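Local atomic coordinates of lysyl oxidase (Pichia pastoris, PDB entry 1W7C), a protein that is a copper- and topaquinone-containing amine oxidase that probably oxidises primary amines to aldehydes, with release of ammonia and hydrogen peroxide. Residues G171-A176 with Y190-I195; D449-V454 with M674-N679; N505-Y510 with L555-A560. All blocks are in the same frame, centred on the assembly; numbering follows the deposited sequence. Where two conformers were deposited one is given.

Interaction 1. Residues G171-A176 with Y190-I195; sequences GCHSAA and YGTCNI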
ATOM      1  N   GLY A 171     -28.599 -21.792 -17.025  1.00 20.67           N
ATOM      2  CA  GLY A 171     -28.876 -20.503 -17.605  1.00 20.90           C
ATOM      3  C   GLY A 171     -27.849 -20.188 -18.669  1.00 21.52           C
ATOM      4  O   GLY A 171     -26.633 -20.219 -18.433  1.00 21.23           O
ATOM      5  N   CYS A 172     -28.334 -19.869 -19.859  1.00 22.67           N
ATOM      6  CA  CYS A 172     -27.466 -19.608 -20.993  1.00 22.55           C
ATOM      7  C   CYS A 172     -27.535 -18.120 -21.306  1.00 21.19           C
ATOM      8  O   CYS A 172     -28.596 -17.485 -21.152  1.00 22.76           O
ATOM      9  CB  CYS A 172     -27.881 -20.496 -22.183  1.00 24.08           C
ATOM     10  SG  CYS A 172     -27.902 -22.278 -21.735  1.00 26.67           S
ATOM     11  N   HIS A 173     -26.399 -17.568 -21.703  1.00 19.31           N
ATOM     12  CA  HIS A 173     -26.202 -16.118 -21.774  1.00 20.22           C
ATOM     13  C   HIS A 173     -25.007 -15.783 -22.687  1.00 18.57           C
ATOM     14  O   HIS A 173     -24.265 -16.660 -23.112  1.00 20.46           O
ATOM     15  CB  HIS A 173     -25.982 -15.548 -20.368  1.00 20.32           C
ATOM     16  CG  HIS A 173     -24.857 -16.197 -19.636  1.00 21.76           C
ATOM     17  ND1 HIS A 173     -23.647 -15.581 -19.444  1.00 26.19           N
ATOM     18  CD2 HIS A 173     -24.749 -17.424 -19.073  1.00 25.41           C
ATOM     19  CE1 HIS A 173     -22.831 -16.399 -18.802  1.00 28.34           C
ATOM     20  NE2 HIS A 173     -23.474 -17.527 -18.568  1.00 24.44           N
ATOM     21  N   SER A 174     -24.890 -14.506 -23.018  1.00 19.22           N
ATOM     22  CA  SER A 174     -24.047 -14.012 -24.096  1.00 19.22           C
ATOM     23  C   SER A 174     -22.828 -13.253 -23.549  1.00 17.72           C
ATOM     24  O   SER A 174     -22.915 -12.524 -22.560  1.00 18.30           O
ATOM     25  CB  SER A 174     -24.883 -13.076 -24.981  1.00 22.15           C
ATOM     26  OG  SER A 174     -25.947 -13.767 -25.605  1.00 23.74           O
ATOM     27  N   ALA A 175     -21.711 -13.373 -24.257  1.00 17.83           N
ATOM     28  CA  ALA A 175     -20.451 -12.696 -23.920  1.00 18.07           C
ATOM     29  C   ALA A 175     -20.526 -11.223 -24.293  1.00 15.88           C
ATOM     30  O   ALA A 175     -21.214 -10.838 -25.248  1.00 17.77           O
ATOM     31  CB  ALA A 175     -19.301 -13.344 -24.634  1.00 18.14           C
ATOM     32  N   ALA A 176     -19.850 -10.400 -23.500  1.00 17.19           N
ATOM     33  CA  ALA A 176     -19.781  -8.961 -23.745  1.00 16.15           C
ATOM     34  C   ALA A 176     -18.323  -8.565 -23.912  1.00 15.59           C
ATOM     35  O   ALA A 176     -17.478  -8.942 -23.080  1.00 16.09           O
ATOM     36  CB  ALA A 176     -20.390  -8.200 -22.588  1.00 16.63           C
ATOM     37  N   TYR A 190     -20.801 -14.576 -28.883  1.00 19.05           N
ATOM     38  CA  TYR A 190     -20.612 -15.891 -28.317  1.00 19.33           C
ATOM     39  C   TYR A 190     -21.406 -15.979 -27.011  1.00 19.46           C
ATOM     40  O   TYR A 190     -21.886 -14.985 -26.484  1.00 19.11           O
ATOM     41  CB  TYR A 190     -19.129 -16.153 -28.062  1.00 19.29           C
ATOM     42  CG  TYR A 190     -18.327 -16.373 -29.337  1.00 18.42           C
ATOM     43  CD1 TYR A 190     -17.797 -15.303 -30.038  1.00 18.04           C
ATOM     44  CD2 TYR A 190     -18.092 -17.645 -29.842  1.00 19.78           C
ATOM     45  CE1 TYR A 190     -17.062 -15.496 -31.189  1.00 19.56           C
ATOM     46  CE2 TYR A 190     -17.328 -17.852 -30.998  1.00 20.21           C
ATOM     47  CZ  TYR A 190     -16.814 -16.772 -31.659  1.00 19.58           C
ATOM     48  OH  TYR A 190     -16.062 -16.998 -32.791  1.00 22.34           O
ATOM     49  N   GLY A 191     -21.541 -17.190 -26.507  1.00 19.64           N
ATOM     50  CA  GLY A 191     -22.247 -17.427 -25.267  1.00 20.95           C
ATOM     51  C   GLY A 191     -21.915 -18.758 -24.638  1.00 17.75           C
ATOM     52  O   GLY A 191     -21.197 -19.582 -25.232  1.00 19.24           O
ATOM     53  N   THR A 192     -22.390 -18.928 -23.404  1.00 19.38           N
ATOM     54  CA  THR A 192     -22.207 -20.182 -22.700  1.00 18.88           C
ATOM     55  C   THR A 192     -23.368 -20.449 -21.780  1.00 19.07           C
ATOM     56  O   THR A 192     -24.307 -19.647 -21.710  1.00 20.77           O
ATOM     57  CB  THR A 192     -20.863 -20.175 -21.922  1.00 19.71           C
ATOM     58  OG1 THR A 192     -20.536 -21.508 -21.509  1.00 19.11           O
ATOM     59  CG2 THR A 192     -20.941 -19.326 -20.634  1.00 19.16           C
ATOM     60  N   CYS A 193     -23.301 -21.574 -21.075  1.00 19.82           N
ATOM     61  CA  CYS A 193     -24.299 -21.928 -20.083  1.00 20.89           C
ATOM     62  C   CYS A 193     -23.631 -22.214 -18.738  1.00 21.89           C
ATOM     63  O   CYS A 193     -22.520 -22.749 -18.679  1.00 19.89           O
ATOM     64  CB  CYS A 193     -25.083 -23.176 -20.519  1.00 22.70           C
ATOM     65  SG  CYS A 193     -25.958 -23.034 -22.084  1.00 24.97           S
ATOM     66  N   ASN A 194     -24.330 -21.862 -17.663  1.00 21.44           N
ATOM     67  CA  ASN A 194     -23.856 -22.091 -16.310  1.00 19.18           C
ATOM     68  C   ASN A 194     -24.962 -22.764 -15.509  1.00 19.25           C
ATOM     69  O   ASN A 194     -26.158 -22.527 -15.765  1.00 21.86           O
ATOM     70  CB  ASN A 194     -23.494 -20.767 -15.618  1.00 19.87           C
ATOM     71  CG  ASN A 194     -22.360 -20.038 -16.305  1.00 21.55           C
ATOM     72  OD1 ASN A 194     -22.467 -19.661 -17.474  1.00 25.91           O
ATOM     73  ND2 ASN A 194     -21.286 -19.783 -15.564  1.00 21.25           N
ATOM     74  N   ILE A 195     -24.592 -23.596 -14.548  1.00 21.00           N
ATOM     75  CA  ILE A 195     -25.586 -24.269 -13.711  1.00 20.31           C
ATOM     76  C   ILE A 195     -26.284 -23.224 -12.812  1.00 19.36           C
ATOM     77  O   ILE A 195     -25.625 -22.347 -12.259  1.00 21.36           O
ATOM     78  CB  ILE A 195     -24.916 -25.367 -12.840  1.00 20.45           C
ATOM     79  CG1 ILE A 195     -24.121 -26.377 -13.693  1.00 22.76           C
ATOM     80  CG2 ILE A 195     -25.949 -26.042 -11.950  1.00 21.96           C
ATOM     81  CD1 ILE A 195     -24.939 -27.233 -14.583  1.00 28.02           C
TER

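Interaction 2. Residues D449-V454 with M674-N679; sequences DGTLEV and MLTPFN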
ATOM      1  N   ASP A 449      -2.231  16.771   6.465  1.00 14.25           N
ATOM      2  CA  ASP A 449      -1.207  17.586   5.847  1.00 14.59           C
ATOM      3  C   ASP A 449      -1.605  18.126   4.468  1.00 14.21           C
ATOM      4  O   ASP A 449      -0.846  18.920   3.900  1.00 14.82           O
ATOM      5  CB  ASP A 449       0.074  16.785   5.655  1.00 14.57           C
ATOM      6  CG  ASP A 449      -0.093  15.668   4.657  1.00 14.47           C
ATOM      7  OD1 ASP A 449       0.703  15.583   3.677  1.00 15.63           O
ATOM      8  OD2 ASP A 449      -1.068  14.881   4.799  1.00 13.79           O
ATOM      9  N   GLY A 450      -2.710  17.630   3.893  1.00 13.93           N
ATOM     10  CA  GLY A 450      -3.077  17.947   2.529  1.00 14.58           C
ATOM     11  C   GLY A 450      -2.876  16.806   1.519  1.00 13.79           C
ATOM     12  O   GLY A 450      -3.040  17.002   0.311  1.00 13.81           O
ATOM     13  N   THR A 451      -2.558  15.596   2.017  1.00 12.65           N
ATOM     14  CA  THR A 451      -2.454  14.418   1.133  1.00 12.30           C
ATOM     15  C   THR A 451      -3.811  13.785   0.973  1.00 12.11           C
ATOM     16  O   THR A 451      -4.562  13.738   1.931  1.00 13.07           O
ATOM     17  CB  THR A 451      -1.472  13.410   1.738  1.00 13.40           C
ATOM     18  OG1 THR A 451      -0.149  13.979   1.726  1.00 14.23           O
ATOM     19  CG2 THR A 451      -1.394  12.070   1.001  1.00 14.21           C
ATOM     20  N   LEU A 452      -4.110  13.250  -0.193  1.00 13.00           N
ATOM     21  CA  LEU A 452      -5.301  12.463  -0.465  1.00 13.79           C
ATOM     22  C   LEU A 452      -4.865  11.126  -1.083  1.00 12.66           C
ATOM     23  O   LEU A 452      -4.007  11.103  -1.944  1.00 15.38           O
ATOM     24  CB  LEU A 452      -6.188  13.224  -1.486  0.70 17.67           C
ATOM     25  CG  LEU A 452      -7.345  12.506  -2.201  0.70 16.80           C
ATOM     26  CD1 LEU A 452      -8.330  11.933  -1.189  0.70 14.95           C
ATOM     27  CD2 LEU A 452      -8.041  13.509  -3.157  0.70 26.83           C
ATOM     28  N   GLU A 453      -5.504  10.042  -0.656  1.00 13.33           N
ATOM     29  CA  GLU A 453      -5.250   8.723  -1.212  1.00 13.25           C
ATOM     30  C   GLU A 453      -6.551   8.215  -1.841  1.00 11.95           C
ATOM     31  O   GLU A 453      -7.602   8.224  -1.174  1.00 13.81           O
ATOM     32  CB  GLU A 453      -4.810   7.761  -0.106  1.00 13.47           C
ATOM     33  CG  GLU A 453      -4.543   6.345  -0.595  0.60 13.35           C
ATOM     34  CD  GLU A 453      -4.431   5.356   0.557  0.60 22.06           C
ATOM     35  OE1 GLU A 453      -3.302   4.905   0.803  0.60 31.84           O
ATOM     36  OE2 GLU A 453      -5.462   5.058   1.246  0.60 22.20           O
ATOM     37  N   VAL A 454      -6.409   7.738  -3.079  1.00 12.50           N
ATOM     38  CA  VAL A 454      -7.474   7.166  -3.874  1.00 12.54           C
ATOM     39  C   VAL A 454      -7.202   5.668  -3.950  1.00 11.86           C
ATOM     40  O   VAL A 454      -6.107   5.270  -4.352  1.00 12.83           O
ATOM     41  CB  VAL A 454      -7.489   7.784  -5.259  1.00 13.46           C
ATOM     42  CG1 VAL A 454      -8.528   7.109  -6.149  1.00 15.17           C
ATOM     43  CG2 VAL A 454      -7.720   9.252  -5.209  1.00 14.38           C
ATOM     44  N   MET A 674      -1.532   8.163  -4.305  1.00 13.11           N
ATOM     45  CA  MET A 674      -1.630   9.333  -3.440  1.00 12.38           C
ATOM     46  C   MET A 674      -1.292  10.603  -4.258  1.00 13.37           C
ATOM     47  O   MET A 674      -0.513  10.584  -5.184  1.00 12.71           O
ATOM     48  CB  MET A 674      -0.678   9.258  -2.242  1.00 13.63           C
ATOM     49  CG  MET A 674      -1.204   8.463  -1.078  1.00 16.16           C
ATOM     50  SD  MET A 674      -0.022   8.361   0.241  1.00 19.38           S
ATOM     51  CE  MET A 674      -0.981   7.995   1.513  1.00 22.90           C
ATOM     52  N   LEU A 675      -1.916  11.692  -3.786  1.00 12.77           N
ATOM     53  CA  LEU A 675      -1.606  13.040  -4.222  1.00 13.25           C
ATOM     54  C   LEU A 675      -1.106  13.738  -2.965  1.00 12.42           C
ATOM     55  O   LEU A 675      -1.859  13.969  -2.028  1.00 13.40           O
ATOM     56  CB  LEU A 675      -2.872  13.739  -4.737  1.00 12.72           C
ATOM     57  CG  LEU A 675      -3.599  12.989  -5.866  1.00 13.46           C
ATOM     58  CD1 LEU A 675      -4.823  13.782  -6.269  1.00 15.84           C
ATOM     59  CD2 LEU A 675      -2.709  12.695  -7.065  1.00 13.46           C
ATOM     60  N   THR A 676       0.185  14.073  -2.987  1.00 11.93           N
ATOM     61  CA  THR A 676       0.830  14.590  -1.779  1.00 13.39           C
ATOM     62  C   THR A 676       1.550  15.906  -2.038  1.00 12.48           C
ATOM     63  O   THR A 676       2.186  16.079  -3.072  1.00 13.33           O
ATOM     64  CB  THR A 676       1.717  13.513  -1.106  1.00 15.32           C
ATOM     65  OG1 THR A 676       2.103  13.941   0.223  1.00 16.12           O
ATOM     66  CG2 THR A 676       2.980  13.253  -1.851  1.00 15.81           C
ATOM     67  N   PRO A 677       1.429  16.881  -1.127  1.00 13.30           N
ATOM     68  CA  PRO A 677       2.119  18.148  -1.348  1.00 14.48           C
ATOM     69  C   PRO A 677       3.622  17.980  -1.497  1.00 13.81           C
ATOM     70  O   PRO A 677       4.226  17.180  -0.767  1.00 15.18           O
ATOM     71  CB  PRO A 677       1.819  18.929  -0.075  0.50 21.75           C
ATOM     72  CG  PRO A 677       0.625  18.347   0.460  0.50 12.56           C
ATOM     73  CD  PRO A 677       0.643  16.894   0.115  0.50 11.92           C
ATOM     74  N   PHE A 678       4.221  18.738  -2.418  1.00 13.69           N
ATOM     75  CA  PHE A 678       5.645  18.705  -2.691  1.00 13.49           C
ATOM     76  C   PHE A 678       6.099  20.120  -2.972  1.00 14.47           C
ATOM     77  O   PHE A 678       5.848  20.662  -4.030  1.00 15.36           O
ATOM     78  CB  PHE A 678       5.872  17.783  -3.876  1.00 13.94           C
ATOM     79  CG  PHE A 678       7.308  17.467  -4.175  1.00 14.35           C
ATOM     80  CD1 PHE A 678       7.835  16.249  -3.789  1.00 16.59           C
ATOM     81  CD2 PHE A 678       8.147  18.368  -4.833  1.00 16.95           C
ATOM     82  CE1 PHE A 678       9.144  15.939  -4.038  1.00 18.54           C
ATOM     83  CE2 PHE A 678       9.488  18.030  -5.104  1.00 17.31           C
ATOM     84  CZ  PHE A 678       9.962  16.811  -4.699  1.00 17.67           C
ATOM     85  N   ASN A 679       6.695  20.742  -1.961  1.00 13.93           N
ATOM     86  CA  ASN A 679       7.021  22.168  -2.033  1.00 15.23           C
ATOM     87  C   ASN A 679       5.806  23.073  -2.224  1.00 14.91           C
ATOM     88  O   ASN A 679       5.921  24.206  -2.642  1.00 16.50           O
ATOM     89  CB  ASN A 679       8.103  22.414  -3.105  1.00 15.09           C
ATOM     90  CG  ASN A 679       9.388  21.740  -2.764  1.00 14.88           C
ATOM     91  OD1 ASN A 679       9.743  21.582  -1.594  1.00 15.61           O
ATOM     92  ND2 ASN A 679      10.126  21.367  -3.792  1.00 16.12           N
TER

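Interaction 3. Residues N505-Y510 with L555-A560; sequences NRASQY and LLIESA. Unlike the reference sequence in segment 505-510: Q509 (reference Lys).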
ATOM      1  N   ASN A 505      -0.220  25.119 -15.242  1.00 15.33           N
ATOM      2  CA  ASN A 505       0.676  24.198 -14.583  1.00 15.22           C
ATOM      3  C   ASN A 505       1.726  23.661 -15.561  1.00 14.82           C
ATOM      4  O   ASN A 505       1.707  23.939 -16.758  1.00 16.45           O
ATOM      5  CB  ASN A 505      -0.114  22.996 -13.983  1.00 14.79           C
ATOM      6  CG  ASN A 505      -1.008  23.319 -12.782  1.00 14.52           C
ATOM      7  OD1 ASN A 505      -1.720  22.415 -12.331  1.00 14.89           O
ATOM      8  ND2 ASN A 505      -0.957  24.543 -12.225  1.00 15.53           N
ATOM      9  N   ARG A 506       2.689  22.920 -14.995  1.00 15.01           N
ATOM     10  CA  ARG A 506       3.692  22.166 -15.749  1.00 14.34           C
ATOM     11  C   ARG A 506       3.746  20.800 -15.098  1.00 16.84           C
ATOM     12  O   ARG A 506       3.453  20.669 -13.918  1.00 24.08           O
ATOM     13  CB  ARG A 506       5.049  22.810 -15.593  1.00 21.04           C
ATOM     14  CG  ARG A 506       5.265  23.984 -16.342  1.00 22.07           C
ATOM     15  CD  ARG A 506       6.789  24.269 -16.562  1.00 28.51           C
ATOM     16  NE  ARG A 506       6.867  25.555 -17.179  1.00 28.55           N
ATOM     17  CZ  ARG A 506       6.675  26.701 -16.549  1.00 37.41           C
ATOM     18  NH1 ARG A 506       6.616  26.749 -15.253  1.00 25.75           N
ATOM     19  NH2 ARG A 506       6.710  27.819 -17.258  1.00 44.84           N
ATOM     20  N   ALA A 507       4.027  19.774 -15.864  1.00 15.54           N
ATOM     21  CA  ALA A 507       4.260  18.454 -15.325  1.00 16.57           C
ATOM     22  C   ALA A 507       5.742  18.160 -15.462  1.00 15.19           C
ATOM     23  O   ALA A 507       6.340  18.403 -16.492  1.00 17.33           O
ATOM     24  CB  ALA A 507       3.464  17.416 -16.090  1.00 17.56           C
ATOM     25  N   SER A 508       6.330  17.629 -14.394  1.00 15.30           N
ATOM     26  CA  SER A 508       7.755  17.363 -14.371  1.00 16.53           C
ATOM     27  C   SER A 508       8.047  16.070 -13.683  1.00 16.19           C
ATOM     28  O   SER A 508       7.205  15.491 -13.005  1.00 14.82           O
ATOM     29  CB  SER A 508       8.501  18.475 -13.649  0.70 18.76           C
ATOM     30  OG  SER A 508       8.204  18.450 -12.250  0.70 13.29           O
ATOM     31  N   GLN A 509       9.244  15.561 -13.898  1.00 14.95           N
ATOM     32  CA  GLN A 509       9.726  14.428 -13.133  1.00 16.72           C
ATOM     33  C   GLN A 509      11.131  14.717 -12.630  1.00 15.12           C
ATOM     34  O   GLN A 509      11.952  15.286 -13.363  1.00 18.43           O
ATOM     35  CB  GLN A 509       9.749  13.170 -14.007  1.00 16.94           C
ATOM     36  CG  GLN A 509      10.602  13.226 -15.194  1.00 24.61           C
ATOM     37  CD  GLN A 509      10.541  11.973 -15.999  1.00 29.02           C
ATOM     38  OE1 GLN A 509       9.982  10.947 -15.557  1.00 42.66           O
ATOM     39  NE2 GLN A 509      11.110  12.036 -17.214  1.00 27.81           N
ATOM     40  N   TYR A 510      11.388  14.341 -11.389  1.00 15.60           N
ATOM     41  CA  TYR A 510      12.758  14.249 -10.895  1.00 15.66           C
ATOM     42  C   TYR A 510      13.249  12.829 -11.137  1.00 14.00           C
ATOM     43  O   TYR A 510      12.765  11.896 -10.476  1.00 17.63           O
ATOM     44  CB  TYR A 510      12.847  14.609  -9.413  1.00 15.69           C
ATOM     45  CG  TYR A 510      12.783  16.107  -9.159  1.00 16.54           C
ATOM     46  CD1 TYR A 510      11.585  16.764  -9.042  1.00 24.44           C
ATOM     47  CD2 TYR A 510      13.930  16.867  -9.110  1.00 18.93           C
ATOM     48  CE1 TYR A 510      11.528  18.122  -8.830  1.00 23.12           C
ATOM     49  CE2 TYR A 510      13.875  18.231  -8.922  1.00 18.68           C
ATOM     50  CZ  TYR A 510      12.670  18.855  -8.776  1.00 18.51           C
ATOM     51  OH  TYR A 510      12.598  20.223  -8.583  1.00 19.87           O
ATOM     52  N   LEU A 555       7.039  12.081  -9.903  1.00 12.81           N
ATOM     53  CA  LEU A 555       6.184  12.795 -10.878  1.00 12.71           C
ATOM     54  C   LEU A 555       5.421  13.916 -10.173  1.00 11.63           C
ATOM     55  O   LEU A 555       4.716  13.699  -9.186  1.00 12.89           O
ATOM     56  CB  LEU A 555       5.165  11.863 -11.518  1.00 15.02           C
ATOM     57  CG  LEU A 555       4.189  12.491 -12.521  1.00 18.11           C
ATOM     58  CD1 LEU A 555       4.878  13.006 -13.709  1.00 21.56           C
ATOM     59  CD2 LEU A 555       3.123  11.471 -12.917  1.00 21.45           C
ATOM     60  N   LEU A 556       5.536  15.117 -10.729  1.00 13.59           N
ATOM     61  CA  LEU A 556       4.935  16.309 -10.179  1.00 13.15           C
ATOM     62  C   LEU A 556       3.998  17.000 -11.155  1.00 13.75           C
ATOM     63  O   LEU A 556       4.300  17.098 -12.349  1.00 13.96           O
ATOM     64  CB  LEU A 556       5.999  17.336  -9.746  1.00 13.25           C
ATOM     65  CG  LEU A 556       7.075  16.920  -8.757  1.00 14.55           C
ATOM     66  CD1 LEU A 556       8.053  18.047  -8.528  1.00 16.68           C
ATOM     67  CD2 LEU A 556       6.467  16.393  -7.460  1.00 14.88           C
ATOM     68  N   ILE A 557       2.927  17.574 -10.609  1.00 13.96           N
ATOM     69  CA  ILE A 557       2.223  18.660 -11.229  1.00 13.37           C
ATOM     70  C   ILE A 557       2.584  19.930 -10.469  1.00 13.17           C
ATOM     71  O   ILE A 557       2.306  20.056  -9.287  1.00 14.38           O
ATOM     72  CB  ILE A 557       0.717  18.437 -11.256  1.00 13.88           C
ATOM     73  CG1 ILE A 557       0.355  17.095 -11.932  1.00 15.07           C
ATOM     74  CG2 ILE A 557       0.007  19.631 -11.917  1.00 14.75           C
ATOM     75  CD1 ILE A 557       0.781  16.907 -13.346  1.00 15.52           C
ATOM     76  N   GLU A 558       3.239  20.849 -11.178  1.00 13.98           N
ATOM     77  CA  GLU A 558       3.738  22.104 -10.613  1.00 14.52           C
ATOM     78  C   GLU A 558       2.887  23.285 -11.065  1.00 13.66           C
ATOM     79  O   GLU A 558       2.392  23.321 -12.188  1.00 15.72           O
ATOM     80  CB  GLU A 558       5.163  22.391 -11.156  1.00 15.32           C
ATOM     81  CG  GLU A 558       6.212  21.347 -10.826  1.00 15.56           C
ATOM     82  CD  GLU A 558       7.573  21.710 -11.384  1.00 15.23           C
ATOM     83  OE1 GLU A 558       7.715  22.748 -12.116  1.00 17.94           O
ATOM     84  OE2 GLU A 558       8.559  20.928 -11.153  1.00 16.72           O
ATOM     85  N   SER A 559       2.748  24.271 -10.193  1.00 14.93           N
ATOM     86  CA  SER A 559       2.295  25.584 -10.647  1.00 16.02           C
ATOM     87  C   SER A 559       3.291  26.108 -11.685  1.00 15.98           C
ATOM     88  O   SER A 559       4.491  26.011 -11.478  1.00 16.12           O
ATOM     89  CB  SER A 559       2.263  26.538  -9.493  1.00 15.58           C
ATOM     90  OG  SER A 559       1.805  27.813  -9.936  1.00 17.32           O
ATOM     91  N   ALA A 560       2.800  26.740 -12.749  1.00 16.41           N
ATOM     92  CA  ALA A 560       3.691  27.327 -13.742  1.00 17.93           C
ATOM     93  C   ALA A 560       4.438  28.533 -13.191  1.00 19.13           C
ATOM     94  O   ALA A 560       5.593  28.760 -13.569  1.00 22.59           O
ATOM     95  CB  ALA A 560       2.954  27.693 -15.017  1.00 18.14           C
TER
HETATM   96  O   HOH W   1       6.763  25.116 -12.900  1.00 19.62           O
HETATM   97  O   HOH W   2       5.948  30.433 -16.268  1.00 54.52           O
HETATM   98  O   HOH W   3      10.155  21.528  -8.959  1.00 19.26           O

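Interaction 1. Residues G171-A176 with Y190-I195
C172 and C193 are joined by a disulfide, SG to SG 2.1 Å, across a non-hydrogen-bonded pair of a two-stranded antiparallel hairpin. At such a site the strands come close, with the two CA atoms only 4.0 Å apart, and both CB atoms leave the same face of the sheet, so a bridge with a CB-SG-SG-CB torsion of 102° can span the gap. The covalent link staples the hairpin where no backbone hydrogen bond joins the paired residues.

Backbone hydrogen bonds flank it. G171 and N194 exchange N-H and carbonyl in both directions, as do H173 and T192, and A175 N to Y190 O at 2.8 Å carries the ladder just past the end of strand 171-174. G191 suits its place opposite S174, since without a side chain it lets H173 O approach its CA to 3.1 Å.

The polar side-chain contact lies on the other face. Imidazole suits position 173 because NE2 is a directional donor: it reaches N194 OD1 at 2.6 Å in a nearly straight bond (175° at the hydrogen). The acceptor lies in the ring plane, yet the donor stands above the plane of the amide, the two flat groups being turned 45° apart. With CG between the backbone N and the carbonyl carbon, the ring runs alongside T192, whose CG2 is 3.7 Å from NE2. N194 ND2 is held by E202 O, which fixes the amide's rotation, and T192 OG1 bonds to F209 O.

Strand 209-214 pairs with the far side of 187-195, while helix 136-150 covers the disulfide face through L150 and L146.

Interaction 2. Residues D449-V454 with M674-N679
T451 and T676 meet where strand 452-458 starts to pair with strand 670-678, in the large beta-sheet domain of the copper amine oxidases. Their hydroxyls are hydrogen-bonded, OG1 to OG1 2.7 Å, the two side chains lying side by side. With OG1 of T451 beside its own backbone N (chi1 -67°), it also donates to D449 OD1 at 2.7 Å, on the lone pair facing OD2, which itself takes a weak bond from T451 N. Aspartate thus suits the turn before the strand, and OD1 has a further donor in N659 of the second subunit. At G450 (phi 107°) a CB would press on the carbonyl O of D449 and crowd the P677 ring, so glycine suits the turn. That ring lies against the turn, P677 CD 3.4 Å from T451 OG1.

L452 and L675 form a hydrogen-bonded pair, L675 N giving L452 O a bond of 2.8 Å. The long M674 thioether puts CG 3.8 Å from E453 CB and SD 4.0 Å from T451 CG2. On the opposite face, L675 packs against L498, a calcium ligand. Strand 452-458, joined to 440-446 by the D449-G450 turn, thus pairs antiparallel with 670-678 within this family's beta-sandwich catalytic domain.

Interaction 3. Residues N505-Y510 with L555-A560
R506 and E558, like S508 and L556, are hydrogen-bonded pairs of two antiparallel strands whose axes approach to 4.5 Å at 152°, each pair exchanging two N-H···O=C bonds. The side chains of these four residues share one face. R506 leaves the strand with CG beside the backbone N (chi1 -76°), and its chain, extended as far as NE, brings the guanidinium to the corner where the second strand turns. There NH1 donates to A560 O at 2.8 Å, arriving in the carbonyl plane on a lone pair (113° at the oxygen), while A560 CB lies over one face of the group. Arginine suits this corner because its several N-H groups can serve several acceptors at once: NE forms a salt bridge with D640, and two waters sit at the guanidinium edge, one linking NH1 to S559 O and E558 OE1, the other linking NH2 to A560 O.

E558 is buried. OE1 has a salt bridge to R534, and the arginine would favour the charged form; OE2 accepts from S508 OG at 2.7 Å, in one of the two conformers of S508, from above the carboxylate plane. A third water connects OE2 with Y510 OH.

Both strands belong to the beta-sandwich catalytic domain of the copper amine oxidases, close to a calcium site: the N505 side chain lies about 5 Å from the bound ion without being a ligand. OD1 of N505 bonds to V500 N and also touches I557 CG2 at 3.3 Å, the two side chains crossing at about a right angle. A507, with a single methyl, lets I557 pack against it, CB to CD1 3.9 Å, and both rest on L604. At the other end L556 CD1 meets the edge of the Y510 ring, 3.5 Å from CE1, and Y510 also packs on L477 of the second subunit.

How the interactions relate
From the N terminus, interaction 1 comes first: it closes a hairpin with 13 residues between its segments, complete long before the other two open. It belongs to a separate five-stranded sheet, across the chain's centre from them and about 45 Å from interaction 2, centre to centre. Interaction 2 opens at 449-454 and closes only at 674-679; interaction 3 opens and closes within that long excursion. Strand 569-576 pairs with both 553-559 and 670-678, tying these two contacts together within the catalytic domain. They also touch directly, F678 CG lying 3.6 Å from L556 CD2. Both border the calcium-binding residue L498, and both meet the second subunit.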